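Local coordinates for protein serine hydrolase CCSP0084 (Cycloclasticus sp. P1, PDB 4I3F) that probably hydrolyses esters and carbon-carbon bonds of meta-cleavage products of aromatic degradation, as a serine hydrolase of the alpha/beta hydrolase fold, at residues A156-L161 against F253-N258. Sequence-based numbering, arbitrary orientation.
Sequences APTEGL and FIPLNN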
loop_
_atom_site.group_PDB
_atom_site.type_symbol
_atom_site.label_atom_id
_atom_site.label_comp_id
_atom_site.label_asym_id
_atom_site.label_seq_id
_atom_site.Cartn_x
_atom_site.Cartn_y
_atom_site.Cartn_z
ATOM N N ALA A 156 -13.173 13.259 4.824
ATOM C CA ALA A 156 -13.101 13.450 6.266
ATOM C C ALA A 156 -12.646 12.155 6.919
ATOM O O ALA A 156 -12.923 11.067 6.403
ATOM C CB ALA A 156 -14.452 13.905 6.830
ATOM N N PRO A 157 -11.930 12.259 8.049
ATOM C CA PRO A 157 -11.439 11.039 8.702
ATOM C C PRO A 157 -12.561 10.051 8.996
ATOM O O PRO A 157 -13.641 10.456 9.434
ATOM C CB PRO A 157 -10.844 11.560 10.009
ATOM C CG PRO A 157 -10.408 12.964 9.686
ATOM C CD PRO A 157 -11.418 13.485 8.694
ATOM N N THR A 158 -12.299 8.776 8.729
ATOM C CA THR A 158 -13.225 7.701 9.041
ATOM C C THR A 158 -12.879 7.153 10.418
ATOM O O THR A 158 -11.788 7.412 10.939
ATOM C CB THR A 158 -13.074 6.563 8.033
ATOM O OG1 THR A 158 -11.693 6.189 7.969
ATOM C CG2 THR A 158 -13.529 7.012 6.639
ATOM N N GLU A 159 -13.801 6.396 11.004
ATOM C CA GLU A 159 -13.550 5.759 12.292
ATOM C C GLU A 159 -12.338 4.841 12.163
ATOM O O GLU A 159 -11.442 4.838 13.016
ATOM C CB GLU A 159 -14.779 4.953 12.734
ATOM C CG GLU A 159 -14.615 4.238 14.082
ATOM C CD GLU A 159 -15.887 3.562 14.553
ATOM O OE1 GLU A 159 -15.929 3.126 15.726
ATOM O OE2 GLU A 159 -16.852 3.474 13.760
ATOM N N GLY A 160 -12.308 4.082 11.074
ATOM C CA GLY A 160 -11.239 3.131 10.828
ATOM C C GLY A 160 -9.873 3.769 10.684
ATOM O O GLY A 160 -8.911 3.345 11.337
ATOM N N LEU A 161 -9.769 4.792 9.839
ATOM C CA LEU A 161 -8.461 5.376 9.597
ATOM C C LEU A 161 -7.971 6.109 10.833
ATOM O O LEU A 161 -6.771 6.142 11.104
ATOM C CB LEU A 161 -8.463 6.280 8.361
ATOM C CG LEU A 161 -7.066 6.574 7.794
ATOM C CD1 LEU A 161 -6.350 5.302 7.348
ATOM C CD2 LEU A 161 -7.133 7.578 6.655
ATOM N N PHE A 253 -12.102 2.018 6.153
ATOM C CA PHE A 253 -10.966 2.921 6.363
ATOM C C PHE A 253 -10.931 4.048 5.325
ATOM O O PHE A 253 -10.821 5.228 5.676
ATOM C CB PHE A 253 -9.645 2.118 6.341
ATOM C CG PHE A 253 -9.497 1.170 7.507
ATOM C CD1 PHE A 253 -8.693 1.501 8.584
ATOM C CD2 PHE A 253 -10.191 -0.039 7.537
ATOM C CE1 PHE A 253 -8.562 0.640 9.676
ATOM C CE2 PHE A 253 -10.076 -0.906 8.623
ATOM C CZ PHE A 253 -9.260 -0.570 9.692
ATOM N N ILE A 254 -11.002 3.679 4.051
ATOM C CA ILE A 254 -10.990 4.652 2.960
ATOM C C ILE A 254 -12.358 4.603 2.291
ATOM O O ILE A 254 -12.769 3.557 1.824
ATOM C CB ILE A 254 -9.923 4.304 1.897
ATOM C CG1 ILE A 254 -8.581 3.975 2.544
ATOM C CG2 ILE A 254 -9.788 5.463 0.883
ATOM C CD1 ILE A 254 -8.023 5.109 3.409
ATOM N N PRO A 255 -13.073 5.736 2.245
ATOM C CA PRO A 255 -14.439 5.736 1.703
ATOM C C PRO A 255 -14.455 5.366 0.226
ATOM O O PRO A 255 -13.536 5.722 -0.511
ATOM C CB PRO A 255 -14.892 7.185 1.896
ATOM C CG PRO A 255 -13.993 7.743 2.952
ATOM C CD PRO A 255 -12.673 7.062 2.748
ATOM N N LEU A 256 -15.480 4.635 -0.195
ATOM C CA LEU A 256 -15.620 4.238 -1.591
ATOM C C LEU A 256 -15.653 5.460 -2.497
ATOM O O LEU A 256 -15.200 5.394 -3.644
ATOM C CB LEU A 256 -16.919 3.440 -1.763
ATOM C CG LEU A 256 -17.337 3.022 -3.173
ATOM C CD1 LEU A 256 -16.288 2.116 -3.776
ATOM C CD2 LEU A 256 -18.684 2.313 -3.113
ATOM N N ASN A 257 -16.182 6.575 -1.993
ATOM C CA ASN A 257 -16.226 7.808 -2.791
ATOM C C ASN A 257 -14.851 8.256 -3.289
ATOM O O ASN A 257 -14.750 8.959 -4.296
ATOM C CB ASN A 257 -16.893 8.953 -2.025
ATOM C CG ASN A 257 -18.396 8.805 -1.937
ATOM O OD1 ASN A 257 -19.011 8.074 -2.712
ATOM N ND2 ASN A 257 -19.000 9.515 -0.992
ATOM N N ASN A 258 -13.781 7.849 -2.624
ATOM C CA ASN A 258 -12.427 8.193 -3.097
ATOM C C ASN A 258 -12.113 7.581 -4.404
ATOM O O ASN A 258 -11.475 8.145 -5.201
ATOM C CB ASN A 258 -11.358 7.643 -2.240
ATOM C CG ASN A 258 -11.327 8.305 -1.043
ATOM O OD1 ASN A 258 -10.869 9.330 -1.064
ATOM N ND2 ASN A 258 -12.140 7.861 -0.052
#
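With chi1 at 52°, Thr158 holds OG1 between its backbone N and carbonyl carbon, facing the carbonyl of Phe253, while CG2, anti to the carbonyl carbon, is left to meet Pro255. Thr158 OG1 donates to Phe253 O over 2.6 Å, tilted out of the carbonyl plane with a C=O...OG1 angle of 124°. Thr158 OG1 in turn accepts from Leu161 N at 3.0 Å, a capping bond from the residue at the N-cap of helix 159-165. Thr158 CG2 packs against Pro255 CG at 3.8 Å. The Phe253 ring lies against the first turn of the helix: Gly160 CA, with no side chain to hold it off, sits over one face, 4.0 Å from the centroid and offset toward the rim, a CH-pi contact. Beyond, Leu161 CD2 touches Ile254 CD1 at 4.2 Å. Asp251 OD1 receives the backbone N-H groups of both Phe253 and Ile254, and Phe183 stacks on the Phe253 ring. A valine in place of Thr158 would probably leave Phe253 O without this donor and Leu161 N without its cap, loosening the helix start. The contact thus joins the start of what is probably the helical cap, inserted between strands 142-148 and 243-248, to the core loop after strand 243-248, and its polar link rests on one hydroxyl that donates across the interface while accepting from its own helix.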